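Local coordinates for NanS-p (Escherichia phage vB_EcoP_24B, PDB 6YP6), which probably binds carbohydrate as part of a conserved phage carbohydrate esterase thought to act on acetylated sialic acids, at residues A91-V96 / H195-T200; L165-V170 / F179-S184; V43-E48 / V207-I212; L83-Y88 / T121-L126. One frame throughout, in Å; residues are numbered along the deposited sequence.

Interaction 1: residues A91-V96 / H195-T200; sequences AFYWPV and HVTDIT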
loop_
_atom_site.group_PDB
_atom_site.type_symbol
_atom_site.label_atom_id
_atom_site.label_comp_id
_atom_site.label_asym_id
_atom_site.label_seq_id
_atom_site.Cartn_x
_atom_site.Cartn_y
_atom_site.Cartn_z
ATOM N N ALA A 91 0.765 5.441 -1.942
ATOM C CA ALA A 91 -0.514 4.768 -2.053
ATOM C C ALA A 91 -0.316 3.359 -2.599
ATOM O O ALA A 91 0.627 3.077 -3.344
ATOM C CB ALA A 91 -1.460 5.523 -3.001
ATOM N N PHE A 92 -1.263 2.496 -2.241
ATOM C CA PHE A 92 -1.374 1.113 -2.691
ATOM C C PHE A 92 -2.715 0.962 -3.400
ATOM O O PHE A 92 -3.767 1.127 -2.775
ATOM C CB PHE A 92 -1.362 0.145 -1.490
ATOM C CG PHE A 92 -0.104 0.211 -0.682
ATOM C CD1 PHE A 92 0.059 1.191 0.286
ATOM C CD2 PHE A 92 0.932 -0.688 -0.890
ATOM C CE1 PHE A 92 1.242 1.272 1.023
ATOM C CE2 PHE A 92 2.118 -0.594 -0.159
ATOM C CZ PHE A 92 2.257 0.379 0.800
ATOM N N TYR A 93 -2.679 0.642 -4.694
ATOM C CA TYR A 93 -3.877 0.413 -5.483
ATOM C C TYR A 93 -3.828 -0.994 -6.056
ATOM O O TYR A 93 -2.831 -1.390 -6.673
ATOM C CB TYR A 93 -3.988 1.387 -6.657
ATOM C CG TYR A 93 -3.907 2.815 -6.302
ATOM C CD1 TYR A 93 -4.880 3.408 -5.535
ATOM C CD2 TYR A 93 -2.842 3.596 -6.761
ATOM C CE1 TYR A 93 -4.786 4.763 -5.205
ATOM C CE2 TYR A 93 -2.747 4.929 -6.453
ATOM C CZ TYR A 93 -3.718 5.499 -5.670
ATOM O OH TYR A 93 -3.620 6.849 -5.378
ATOM N N TRP A 94 -4.919 -1.733 -5.910
ATOM C CA TRP A 94 -5.026 -3.082 -6.472
ATOM C C TRP A 94 -6.388 -3.212 -7.145
ATOM O O TRP A 94 -7.327 -3.797 -6.577
ATOM C CB TRP A 94 -4.812 -4.151 -5.406
ATOM C CG TRP A 94 -4.754 -5.561 -5.904
ATOM C CD1 TRP A 94 -4.845 -6.024 -7.196
ATOM C CD2 TRP A 94 -4.620 -6.711 -5.076
ATOM N NE1 TRP A 94 -4.778 -7.390 -7.206
ATOM C CE2 TRP A 94 -4.637 -7.838 -5.917
ATOM C CE3 TRP A 94 -4.488 -6.894 -3.695
ATOM C CZ2 TRP A 94 -4.530 -9.130 -5.421
ATOM C CZ3 TRP A 94 -4.377 -8.170 -3.209
ATOM C CH2 TRP A 94 -4.397 -9.276 -4.065
ATOM N N PRO A 95 -6.531 -2.664 -8.348
ATOM C CA PRO A 95 -7.759 -2.872 -9.119
ATOM C C PRO A 95 -7.807 -4.323 -9.565
ATOM O O PRO A 95 -6.774 -4.917 -9.871
ATOM C CB PRO A 95 -7.604 -1.919 -10.315
ATOM C CG PRO A 95 -6.174 -1.483 -10.333
ATOM C CD PRO A 95 -5.500 -1.917 -9.100
ATOM N N VAL A 96 -9.010 -4.898 -9.609
ATOM C CA VAL A 96 -9.180 -6.279 -10.038
ATOM C C VAL A 96 -10.165 -6.334 -11.200
ATOM O O VAL A 96 -11.114 -5.547 -11.285
ATOM C CB VAL A 96 -9.576 -7.216 -8.878
ATOM C CG1 VAL A 96 -8.439 -7.272 -7.866
ATOM C CG2 VAL A 96 -10.864 -6.790 -8.203
ATOM N N HIS A 195 -0.150 -1.729 -7.421
ATOM C CA HIS A 195 0.584 -0.522 -7.770
ATOM C C HIS A 195 0.905 0.231 -6.491
ATOM O O HIS A 195 0.012 0.519 -5.693
ATOM C CB HIS A 195 -0.255 0.398 -8.623
ATOM C CG HIS A 195 -0.799 -0.232 -9.836
ATOM N ND1 HIS A 195 -0.271 -0.027 -11.090
ATOM C CD2 HIS A 195 -1.850 -1.063 -9.986
ATOM C CE1 HIS A 195 -0.980 -0.715 -11.967
ATOM N NE2 HIS A 195 -1.944 -1.353 -11.319
ATOM N N VAL A 196 2.179 0.531 -6.300
ATOM C CA VAL A 196 2.640 1.319 -5.167
ATOM C C VAL A 196 3.266 2.578 -5.753
ATOM O O VAL A 196 4.113 2.492 -6.642
ATOM C CB VAL A 196 3.659 0.536 -4.324
ATOM C CG1 VAL A 196 3.968 1.291 -3.052
ATOM C CG2 VAL A 196 3.133 -0.855 -4.014
ATOM N N THR A 197 2.827 3.747 -5.294
ATOM C CA THR A 197 3.232 4.984 -5.956
ATOM C C THR A 197 3.235 6.143 -4.981
ATOM O O THR A 197 2.473 6.140 -4.024
ATOM C CB THR A 197 2.270 5.281 -7.131
ATOM O OG1 THR A 197 2.634 6.509 -7.765
ATOM C CG2 THR A 197 0.819 5.390 -6.674
ATOM N N ASP A 198 4.050 7.158 -5.256
ATOM C CA ASP A 198 3.953 8.401 -4.488
ATOM C C ASP A 198 2.954 9.400 -5.079
ATOM O O ASP A 198 2.897 10.531 -4.596
ATOM C CB ASP A 198 5.317 9.048 -4.215
ATOM C CG ASP A 198 5.929 9.716 -5.428
ATOM O OD1 ASP A 198 5.655 9.270 -6.554
ATOM O OD2 ASP A 198 6.695 10.704 -5.233
ATOM N N ILE A 199 2.141 8.976 -6.055
ATOM C CA ILE A 199 0.883 9.625 -6.423
ATOM C C ILE A 199 1.067 10.831 -7.337
ATOM O O ILE A 199 0.463 10.910 -8.415
ATOM C CB ILE A 199 0.056 10.023 -5.175
ATOM C CG1 ILE A 199 -0.184 8.830 -4.237
ATOM C CG2 ILE A 199 -1.271 10.647 -5.602
ATOM C CD1 ILE A 199 -0.727 9.236 -2.869
ATOM N N THR A 200 1.853 11.801 -6.894
ATOM C CA THR A 200 1.900 13.125 -7.477
ATOM C C THR A 200 3.294 13.438 -7.992
ATOM O O THR A 200 4.293 12.907 -7.498
ATOM C CB THR A 200 1.467 14.149 -6.414
ATOM O OG1 THR A 200 1.520 15.461 -6.963
ATOM C CG2 THR A 200 2.357 14.124 -5.166
#

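Interaction 2: residues L165-V170 / F179-S184; sequences LQVTPV and FTLTQS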
loop_
_atom_site.group_PDB
_atom_site.type_symbol
_atom_site.label_atom_id
_atom_site.label_comp_id
_atom_site.label_asym_id
_atom_site.label_seq_id
_atom_site.Cartn_x
_atom_site.Cartn_y
_atom_site.Cartn_z
ATOM N N LEU A 165 -15.834 -8.746 2.568
ATOM C CA LEU A 165 -15.178 -7.510 2.158
ATOM C C LEU A 165 -14.866 -6.611 3.349
ATOM O O LEU A 165 -14.461 -5.462 3.169
ATOM C CB LEU A 165 -16.043 -6.810 1.104
ATOM C CG LEU A 165 -16.232 -7.612 -0.193
ATOM C CD1 LEU A 165 -17.382 -7.067 -1.019
ATOM C CD2 LEU A 165 -14.964 -7.609 -1.019
ATOM N N GLN A 166 -15.031 -7.114 4.565
ATOM C CA GLN A 166 -14.715 -6.379 5.782
ATOM C C GLN A 166 -13.261 -6.625 6.160
ATOM O O GLN A 166 -12.888 -7.738 6.552
ATOM C CB GLN A 166 -15.652 -6.822 6.898
ATOM C CG GLN A 166 -15.352 -6.167 8.220
ATOM C CD GLN A 166 -16.400 -6.518 9.219
ATOM O OE1 GLN A 166 -16.429 -7.651 9.730
ATOM N NE2 GLN A 166 -17.305 -5.595 9.480
ATOM N N VAL A 167 -12.459 -5.563 6.085
ATOM C CA VAL A 167 -11.008 -5.590 6.244
ATOM C C VAL A 167 -10.651 -4.918 7.559
ATOM O O VAL A 167 -11.280 -3.940 7.968
ATOM C CB VAL A 167 -10.356 -4.838 5.060
ATOM C CG1 VAL A 167 -8.858 -4.715 5.212
ATOM C CG2 VAL A 167 -10.676 -5.545 3.761
ATOM N N THR A 168 -9.636 -5.449 8.235
ATOM C CA THR A 168 -9.149 -4.816 9.450
ATOM C C THR A 168 -7.773 -4.234 9.192
ATOM O O THR A 168 -6.846 -4.982 8.840
ATOM C CB THR A 168 -9.103 -5.799 10.623
ATOM O OG1 THR A 168 -10.408 -6.337 10.836
ATOM C CG2 THR A 168 -8.655 -5.091 11.912
ATOM N N PRO A 169 -7.591 -2.925 9.349
ATOM C CA PRO A 169 -6.247 -2.356 9.249
ATOM C C PRO A 169 -5.473 -2.680 10.513
ATOM O O PRO A 169 -6.039 -2.718 11.605
ATOM C CB PRO A 169 -6.518 -0.857 9.120
ATOM C CG PRO A 169 -7.806 -0.643 9.919
ATOM C CD PRO A 169 -8.581 -1.929 9.814
ATOM N N VAL A 170 -4.180 -2.940 10.357
ATOM C CA VAL A 170 -3.288 -3.264 11.463
ATOM C C VAL A 170 -2.157 -2.248 11.409
ATOM O O VAL A 170 -1.390 -2.214 10.436
ATOM C CB VAL A 170 -2.758 -4.702 11.393
ATOM C CG1 VAL A 170 -2.086 -5.053 12.703
ATOM C CG2 VAL A 170 -3.882 -5.685 11.081
ATOM N N PHE A 179 -13.315 -1.940 8.518
ATOM C CA PHE A 179 -14.067 -1.195 7.519
ATOM C C PHE A 179 -14.417 -2.143 6.387
ATOM O O PHE A 179 -13.764 -3.170 6.194
ATOM C CB PHE A 179 -13.264 0.013 6.983
ATOM C CG PHE A 179 -12.019 -0.373 6.233
ATOM C CD1 PHE A 179 -10.857 -0.741 6.890
ATOM C CD2 PHE A 179 -12.013 -0.348 4.850
ATOM C CE1 PHE A 179 -9.725 -1.101 6.171
ATOM C CE2 PHE A 179 -10.890 -0.701 4.130
ATOM C CZ PHE A 179 -9.747 -1.073 4.791
ATOM N N THR A 180 -15.449 -1.798 5.629
ATOM C CA THR A 180 -15.873 -2.614 4.505
ATOM C C THR A 180 -15.476 -1.939 3.195
ATOM O O THR A 180 -15.728 -0.748 2.993
ATOM C CB THR A 180 -17.372 -2.896 4.571
ATOM O OG1 THR A 180 -17.650 -3.646 5.759
ATOM C CG2 THR A 180 -17.835 -3.709 3.370
ATOM N N LEU A 181 -14.839 -2.708 2.316
ATOM C CA LEU A 181 -14.490 -2.198 1.002
ATOM C C LEU A 181 -15.751 -1.778 0.270
ATOM O O LEU A 181 -16.806 -2.401 0.401
ATOM C CB LEU A 181 -13.774 -3.260 0.177
ATOM C CG LEU A 181 -12.418 -3.718 0.710
ATOM C CD1 LEU A 181 -11.943 -4.943 -0.047
ATOM C CD2 LEU A 181 -11.365 -2.630 0.640
ATOM N N THR A 182 -15.634 -0.713 -0.515
ATOM C CA THR A 182 -16.706 -0.218 -1.360
ATOM C C THR A 182 -16.136 -0.013 -2.754
ATOM O O THR A 182 -14.934 -0.136 -2.983
ATOM C CB THR A 182 -17.281 1.114 -0.852
ATOM O OG1 THR A 182 -16.309 2.152 -0.994
ATOM C CG2 THR A 182 -17.698 1.023 0.592
ATOM N N GLN A 183 -17.006 0.338 -3.688
ATOM C CA GLN A 183 -16.517 0.841 -4.963
ATOM C C GLN A 183 -15.705 2.116 -4.739
ATOM O O GLN A 183 -15.862 2.825 -3.744
ATOM C CB GLN A 183 -17.684 1.091 -5.915
ATOM C CG GLN A 183 -18.467 -0.187 -6.217
ATOM C CD GLN A 183 -19.487 -0.026 -7.321
ATOM O OE1 GLN A 183 -19.497 0.975 -8.028
ATOM N NE2 GLN A 183 -20.343 -1.029 -7.486
ATOM N N SER A 184 -14.831 2.411 -5.696
ATOM C CA SER A 184 -13.916 3.539 -5.611
ATOM C C SER A 184 -13.823 4.217 -6.971
ATOM O O SER A 184 -14.014 3.562 -7.997
ATOM C CB SER A 184 -12.514 3.042 -5.225
ATOM O OG SER A 184 -11.497 3.997 -5.464
HETATM O O HOH W 1 -16.901 -3.202 8.262
#

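Interaction 3: residues V43-E48 / V207-I212; sequences VKLTKE and VLIDSI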
loop_
_atom_site.group_PDB
_atom_site.type_symbol
_atom_site.label_atom_id
_atom_site.label_comp_id
_atom_site.label_asym_id
_atom_site.label_seq_id
_atom_site.Cartn_x
_atom_site.Cartn_y
_atom_site.Cartn_z
ATOM N N VAL A 43 15.066 -0.174 0.846
ATOM C CA VAL A 43 15.143 0.515 -0.439
ATOM C C VAL A 43 14.546 1.903 -0.272
ATOM O O VAL A 43 13.437 2.059 0.248
ATOM C CB VAL A 43 14.539 -0.295 -1.599
ATOM C CG1 VAL A 43 13.029 -0.404 -1.495
ATOM C CG2 VAL A 43 14.948 0.325 -2.950
ATOM N N LYS A 44 15.309 2.907 -0.658
ATOM C CA LYS A 44 14.931 4.305 -0.538
ATOM C C LYS A 44 14.356 4.768 -1.865
ATOM O O LYS A 44 15.020 4.682 -2.905
ATOM C CB LYS A 44 16.162 5.123 -0.175
ATOM C CG LYS A 44 15.949 6.625 -0.102
ATOM C CD LYS A 44 17.238 7.312 0.369
ATOM C CE LYS A 44 17.210 8.820 0.190
ATOM N NZ LYS A 44 18.514 9.447 0.550
ATOM N N LEU A 45 13.126 5.258 -1.818
ATOM C CA LEU A 45 12.379 5.664 -2.997
ATOM C C LEU A 45 12.240 7.178 -2.995
ATOM O O LEU A 45 11.717 7.775 -2.045
ATOM C CB LEU A 45 11.006 4.995 -3.016
ATOM C CG LEU A 45 11.053 3.460 -2.900
ATOM C CD1 LEU A 45 9.642 2.909 -2.851
ATOM C CD2 LEU A 45 11.814 2.812 -4.013
ATOM N N THR A 46 12.729 7.787 -4.067
ATOM C CA THR A 46 12.707 9.220 -4.263
ATOM C C THR A 46 12.411 9.505 -5.728
ATOM O O THR A 46 12.365 8.603 -6.570
ATOM C CB THR A 46 14.069 9.862 -3.929
ATOM O OG1 THR A 46 15.093 9.311 -4.775
ATOM C CG2 THR A 46 14.430 9.661 -2.464
ATOM N N LYS A 47 12.224 10.784 -6.032
ATOM C CA LYS A 47 12.119 11.240 -7.412
ATOM C C LYS A 47 12.530 12.706 -7.463
ATOM O O LYS A 47 12.682 13.367 -6.433
ATOM C CB LYS A 47 10.717 10.990 -7.996
ATOM C CG LYS A 47 9.529 11.448 -7.143
ATOM C CD LYS A 47 9.271 12.944 -7.278
ATOM C CE LYS A 47 8.097 13.399 -6.413
ATOM N NZ LYS A 47 6.781 13.077 -7.000
ATOM N N GLU A 48 12.707 13.210 -8.676
ATOM C CA GLU A 48 12.965 14.632 -8.869
ATOM C C GLU A 48 11.626 15.366 -8.860
ATOM O O GLU A 48 10.762 15.094 -9.698
ATOM C CB GLU A 48 13.689 14.863 -10.193
ATOM C CG GLU A 48 15.099 14.286 -10.259
ATOM C CD GLU A 48 16.044 14.906 -9.244
ATOM O OE1 GLU A 48 15.756 16.021 -8.758
ATOM O OE2 GLU A 48 17.077 14.275 -8.930
ATOM N N VAL A 207 10.830 7.823 1.152
ATOM C CA VAL A 207 10.381 6.686 1.951
ATOM C C VAL A 207 11.355 5.529 1.797
ATOM O O VAL A 207 11.866 5.266 0.701
ATOM C CB VAL A 207 8.926 6.285 1.604
ATOM C CG1 VAL A 207 8.793 5.726 0.197
ATOM C CG2 VAL A 207 8.349 5.295 2.631
ATOM N N LEU A 208 11.597 4.836 2.906
ATOM C CA LEU A 208 12.370 3.606 2.928
ATOM C C LEU A 208 11.397 2.446 3.078
ATOM O O LEU A 208 10.543 2.451 3.970
ATOM C CB LEU A 208 13.364 3.592 4.088
ATOM C CG LEU A 208 14.721 4.238 3.817
ATOM C CD1 LEU A 208 14.587 5.688 3.479
ATOM C CD2 LEU A 208 15.620 4.037 5.023
ATOM N N ILE A 209 11.529 1.455 2.211
ATOM C CA ILE A 209 10.697 0.259 2.248
ATOM C C ILE A 209 11.555 -0.919 2.682
ATOM O O ILE A 209 12.599 -1.193 2.081
ATOM C CB ILE A 209 10.057 -0.017 0.874
ATOM C CG1 ILE A 209 9.237 1.163 0.388
ATOM C CG2 ILE A 209 9.258 -1.320 0.920
ATOM C CD1 ILE A 209 8.064 1.444 1.202
ATOM N N ASP A 210 11.109 -1.619 3.716
ATOM C CA ASP A 210 11.722 -2.866 4.160
ATOM C C ASP A 210 11.142 -4.045 3.384
ATOM O O ASP A 210 11.884 -4.888 2.871
ATOM C CB ASP A 210 11.442 -3.025 5.662
ATOM C CG ASP A 210 12.336 -4.035 6.333
ATOM O OD1 ASP A 210 13.534 -4.096 5.990
ATOM O OD2 ASP A 210 11.869 -4.711 7.281
ATOM N N SER A 211 9.814 -4.099 3.301
ATOM C CA SER A 211 9.127 -5.177 2.619
ATOM C C SER A 211 7.729 -4.723 2.225
ATOM O O SER A 211 7.149 -3.813 2.828
ATOM C CB SER A 211 9.028 -6.405 3.526
ATOM O OG SER A 211 8.271 -6.107 4.685
ATOM N N ILE A 212 7.203 -5.391 1.194
ATOM C CA ILE A 212 5.807 -5.320 0.769
ATOM C C ILE A 212 5.401 -6.754 0.475
ATOM O O ILE A 212 6.158 -7.476 -0.176
ATOM C CB ILE A 212 5.637 -4.502 -0.528
ATOM C CG1 ILE A 212 6.149 -3.076 -0.366
ATOM C CG2 ILE A 212 4.174 -4.499 -0.985
ATOM C CD1 ILE A 212 6.343 -2.353 -1.674
#

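Interaction 4: residues L83-Y88 / T121-L126; sequences LAANQY and TDAKDL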
loop_
_atom_site.group_PDB
_atom_site.type_symbol
_atom_site.label_atom_id
_atom_site.label_comp_id
_atom_site.label_asym_id
_atom_site.label_seq_id
_atom_site.Cartn_x
_atom_site.Cartn_y
_atom_site.Cartn_z
ATOM N N LEU A 83 8.122 17.171 8.922
ATOM C CA LEU A 83 6.671 17.199 8.831
ATOM C C LEU A 83 6.221 18.383 7.977
ATOM O O LEU A 83 6.576 19.534 8.260
ATOM C CB LEU A 83 6.060 17.307 10.221
ATOM C CG LEU A 83 4.561 17.587 10.308
ATOM C CD1 LEU A 83 3.735 16.486 9.669
ATOM C CD2 LEU A 83 4.173 17.754 11.766
ATOM N N ALA A 84 5.426 18.095 6.944
ATOM C CA ALA A 84 4.823 19.101 6.082
ATOM C C ALA A 84 3.338 18.783 5.965
ATOM O O ALA A 84 2.966 17.680 5.543
ATOM C CB ALA A 84 5.478 19.102 4.700
ATOM N N ALA A 85 2.490 19.750 6.307
ATOM C CA ALA A 85 1.058 19.505 6.311
ATOM C C ALA A 85 0.595 19.066 4.927
ATOM O O ALA A 85 0.929 19.690 3.916
ATOM C CB ALA A 85 0.320 20.782 6.696
ATOM N N ASN A 86 -0.202 18.001 4.892
ATOM C CA ASN A 86 -0.932 17.506 3.720
ATOM C C ASN A 86 -0.062 16.759 2.721
ATOM O O ASN A 86 -0.578 16.301 1.693
ATOM C CB ASN A 86 -1.747 18.626 3.069
ATOM C CG ASN A 86 -2.603 19.349 4.101
ATOM O OD1 ASN A 86 -3.241 18.707 4.945
ATOM N ND2 ASN A 86 -2.580 20.670 4.080
ATOM N N GLN A 87 1.214 16.564 3.007
ATOM C CA GLN A 87 2.124 15.911 2.073
ATOM C C GLN A 87 1.950 14.395 2.063
ATOM O O GLN A 87 1.683 13.770 3.089
ATOM C CB GLN A 87 3.551 16.307 2.454
ATOM C CG GLN A 87 4.624 15.873 1.495
ATOM C CD GLN A 87 5.913 16.594 1.802
ATOM O OE1 GLN A 87 6.813 16.041 2.468
ATOM N NE2 GLN A 87 6.001 17.829 1.393
ATOM N N TYR A 88 2.053 13.816 0.867
ATOM C CA TYR A 88 1.897 12.385 0.681
ATOM C C TYR A 88 3.191 11.618 0.908
ATOM O O TYR A 88 4.285 12.114 0.642
ATOM C CB TYR A 88 1.411 12.067 -0.745
ATOM C CG TYR A 88 0.028 12.608 -1.018
ATOM C CD1 TYR A 88 -1.106 12.045 -0.440
ATOM C CD2 TYR A 88 -0.139 13.721 -1.835
ATOM C CE1 TYR A 88 -2.359 12.575 -0.679
ATOM C CE2 TYR A 88 -1.382 14.259 -2.080
ATOM C CZ TYR A 88 -2.488 13.693 -1.495
ATOM O OH TYR A 88 -3.703 14.270 -1.751
ATOM N N THR A 121 0.415 12.945 5.713
ATOM C CA THR A 121 0.341 13.668 6.972
ATOM C C THR A 121 -0.724 14.752 6.894
ATOM O O THR A 121 -0.939 15.360 5.845
ATOM C CB THR A 121 1.673 14.314 7.360
ATOM O OG1 THR A 121 2.204 15.092 6.278
ATOM C CG2 THR A 121 2.695 13.284 7.736
ATOM N N ASP A 122 -1.394 14.993 8.025
ATOM C CA ASP A 122 -2.093 16.262 8.229
ATOM C C ASP A 122 -1.070 17.250 8.789
ATOM O O ASP A 122 0.098 17.188 8.394
ATOM C CB ASP A 122 -3.406 16.070 8.997
ATOM C CG ASP A 122 -3.256 15.390 10.338
ATOM O OD1 ASP A 122 -2.199 15.520 10.974
ATOM O OD2 ASP A 122 -4.240 14.742 10.773
ATOM N N ALA A 123 -1.465 18.185 9.657
ATOM C CA ALA A 123 -0.483 19.099 10.237
ATOM C C ALA A 123 0.226 18.520 11.451
ATOM O O ALA A 123 1.100 19.186 12.013
ATOM C CB ALA A 123 -1.134 20.434 10.598
ATOM N N LYS A 124 -0.104 17.293 11.856
ATOM C CA LYS A 124 0.550 16.705 13.012
ATOM C C LYS A 124 0.821 15.209 12.924
ATOM O O LYS A 124 1.850 14.763 13.432
ATOM C CB LYS A 124 -0.176 17.070 14.315
ATOM C CG LYS A 124 -1.610 16.571 14.431
ATOM C CD LYS A 124 -2.289 17.196 15.664
ATOM C CE LYS A 124 -3.626 16.531 15.977
ATOM N NZ LYS A 124 -3.470 15.107 16.376
ATOM N N ASP A 125 -0.071 14.437 12.312
ATOM C CA ASP A 125 -0.039 12.988 12.391
ATOM C C ASP A 125 0.187 12.360 11.018
ATOM O O ASP A 125 -0.126 12.944 9.983
ATOM C CB ASP A 125 -1.378 12.450 12.914
ATOM C CG ASP A 125 -1.647 12.794 14.360
ATOM O OD1 ASP A 125 -0.685 13.037 15.102
ATOM O OD2 ASP A 125 -2.840 12.793 14.739
ATOM N N LEU A 126 0.693 11.126 11.020
ATOM C CA LEU A 126 0.770 10.308 9.814
ATOM C C LEU A 126 -0.485 9.442 9.749
ATOM O O LEU A 126 -0.732 8.631 10.648
ATOM C CB LEU A 126 2.019 9.425 9.829
ATOM C CG LEU A 126 2.283 8.669 8.526
ATOM C CD1 LEU A 126 2.620 9.630 7.401
ATOM C CD2 LEU A 126 3.382 7.633 8.687
#

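Interaction 1: residues A91-V96 / H195-T200
Four backbone hydrogen bonds tie Ala91 and Tyr93 to Thr197 and His195. Ala91 N gives to Thr197 O at 2.8 Å, and Thr197 N returns a bond to Ala91 O, while the Tyr93–His195 pair is straighter, with Tyr93 N to His195 O making an angle of 170° at the hydrogen. Between these two hydrogen-bonded pairs Phe92 faces Val196 as a non-hydrogen-bonded pair, where Val196 CA leans its hydrogen on Ala91 O at 3.2 Å. Thr197 OG1, set anti to its own amide nitrogen (chi1 178°), accepts from Ile199 N in an ST turn and also bonds Trp54 O. That leaves the methyl CG2 swung to the Tyr93 side, where it meets Tyr93 CE2 obliquely at 3.6 Å. Ile199, just past the strand, lays CG1 on Ala91 CB at 3.8 Å. At the other end Pro95 CD comes against His195 CD2 at 3.9 Å, and His195 NE2 is bonded to Ala190 O; Phe189 stacks on Tyr93 and also meets the imidazole. On the reverse face Val196 CG2 reaches Phe92 CD2 at 3.8 Å; the two side chains lie side by side, pointing the same way, and Phe92 packs on Cys75 of strand 71-79. This is the regular antiparallel pairing of neighbouring strands in a two-sheet beta sandwich, with Phe92 and Val196 turned into the core between the sheets.

Interaction 2: residues L165-V170 / F179-S184
Val167 and Phe179 form an antiparallel hydrogen-bonded pair, with Val167 N to Phe179 O at 2.7 Å and the return bond from Phe179 N to Val167 O at 2.9 Å. Gln166 faces Thr180 beside them, and a third bond, Leu181 N to Leu165 O, holds the chains together where the second strand gives way to loop. The Phe179 ring carries much of the packing. Its CG sits between the amide nitrogen and the carbonyl carbon (chi1 65°), which folds the ring back alongside Val167: Val167 CB lies over one face toward the rim, a CH-pi contact 4.2 Å from the centroid, and Val167 CG1 meets Phe179 CZ at 3.8 Å. Pro169 takes a different approach, its CD at the ring edge, in plane, 3.9 Å from Phe179 CD1. The other valine methyl, Val167 CG2, turns to Leu181 CG at 4.0 Å, and Leu165 crosses Leu181 at about a right angle. The opposite face is polar: one water takes a bond from Gln166 NE2 and also lies 2.7 Å from Thr180 OG1, to which it is hydrogen-bonded. The segments belong to the hairpin of strands 166-171 and 174-180, at one end of its sheet. Strand 152-159 flanks Val167 through Phe157 and Phe159, Tyr130 meets the Phe179 ring, and Leu181 packs on Phe117 of the facing sheet.

Interaction 3: residues V43-E48 / V207-I212
An antiparallel strand pairing joins Val43, Lys44 and Leu45 to Ile209, Leu208 and Val207, bringing an early strand of the chain beside its last one. Val43 and Ile209 exchange two backbone bonds, Ile209 N to Val43 O being 2.8 Å. Leu45 N to Val207 O is equally short and nearly straight, at 172°, but the return bond from Val207 N to Leu45 O has stretched to 3.3 Å and is weak, so the pairing slackens toward the start of strand 207-209. On the face of Val43, Leu45, Val207 and Ile209, a chi1 of 70° turns Val43 CG1 inward over its own backbone and sets it next to Ile209 CB at 3.8 Å. Leu45 reaches diagonally, its CD1 touching Ile209 CG1 at 3.7 Å, while Leu45 CB also rests on Val207 CG1 at 4.0 Å. On the Lys44 and Leu208 face the contact is thinner: the aliphatic start of Lys44 passes Leu208, CG to CD1 3.9 Å, before the extended chain carries the ammonium away. At Asp210 the chain turns a corner, and Asp210 and Ser211 both face Arg76 of strand 71-79, a classic beta bulge on that other side; Arg76 NH1 forms a salt bridge with Asp210 OD2. Strand 41-46 thus lies between 28-33, which supplies Ala29 against Val43 and Leu45, and 207-216, whose Ile209 packs on Cys75 and Phe77 of strand 71-79.

Interaction 4: residues L83-Y88 / T121-L126
Thr121 makes the tight part of this contact. A chi1 of 51° tucks its OG1 close to the main chain, facing Ala84 O, to which it gives its proton at 2.8 Å from above the carbonyl plane. Gln87 N reaches that same oxygen from the opposite face, closing the type II turn from Ala84 to Gln87. Thr121 N meanwhile gives to Gln87 O at 3.0 Å. Behind them the hydroxyl of Tyr205 bonds both Thr121 OG1 and Ala84 N, and Leu83 CD1 covers Thr121 CB at 3.8 Å. The outer side is looser. Asn86 N to Thr121 O is a weak, bent bond of 124°, Ala85 CA points its hydrogen at Asp122 O at 3.3 Å, and the methyls of Ala85 and Ala123 merely brush, CB to CB 4.2 Å. Leu83, an exposed residue, lays CD2 against Ala123 O at 3.4 Å. The second turn braces itself: Asp122 OD1 accepts from Lys124 N and Asp125 N, an Asx turn and Asx motif, and Lys124 NZ forms a salt bridge with Asp125 OD2. The chemistry implies two surface turns, each with its own internal bonds, fastened to each other mainly through one threonine.

Interaction 1 lies near the middle of the sandwich, its centre about 7 Å from that of the chain, and interactions 3 and 4 both touch it. Val196 CG2 of interaction 1 meets Ile212 CD1 of interaction 3 at 4.2 Å, so the two sheets come together there; Asp198 OD2 also pairs with Lys47 NZ at 3.0 Å, though Lys47 is modelled in two conformers. Toward interaction 4, Ile199 CD1 packs on Tyr88 CD1 at 3.7 Å. Interaction 2 stands apart, its nearest atoms about 7 Å from interaction 1, and lies across the chain's centre from interaction 3, about 25 Å between centres, although both reach one sheet. Along the chain, interaction 3 encloses the other three.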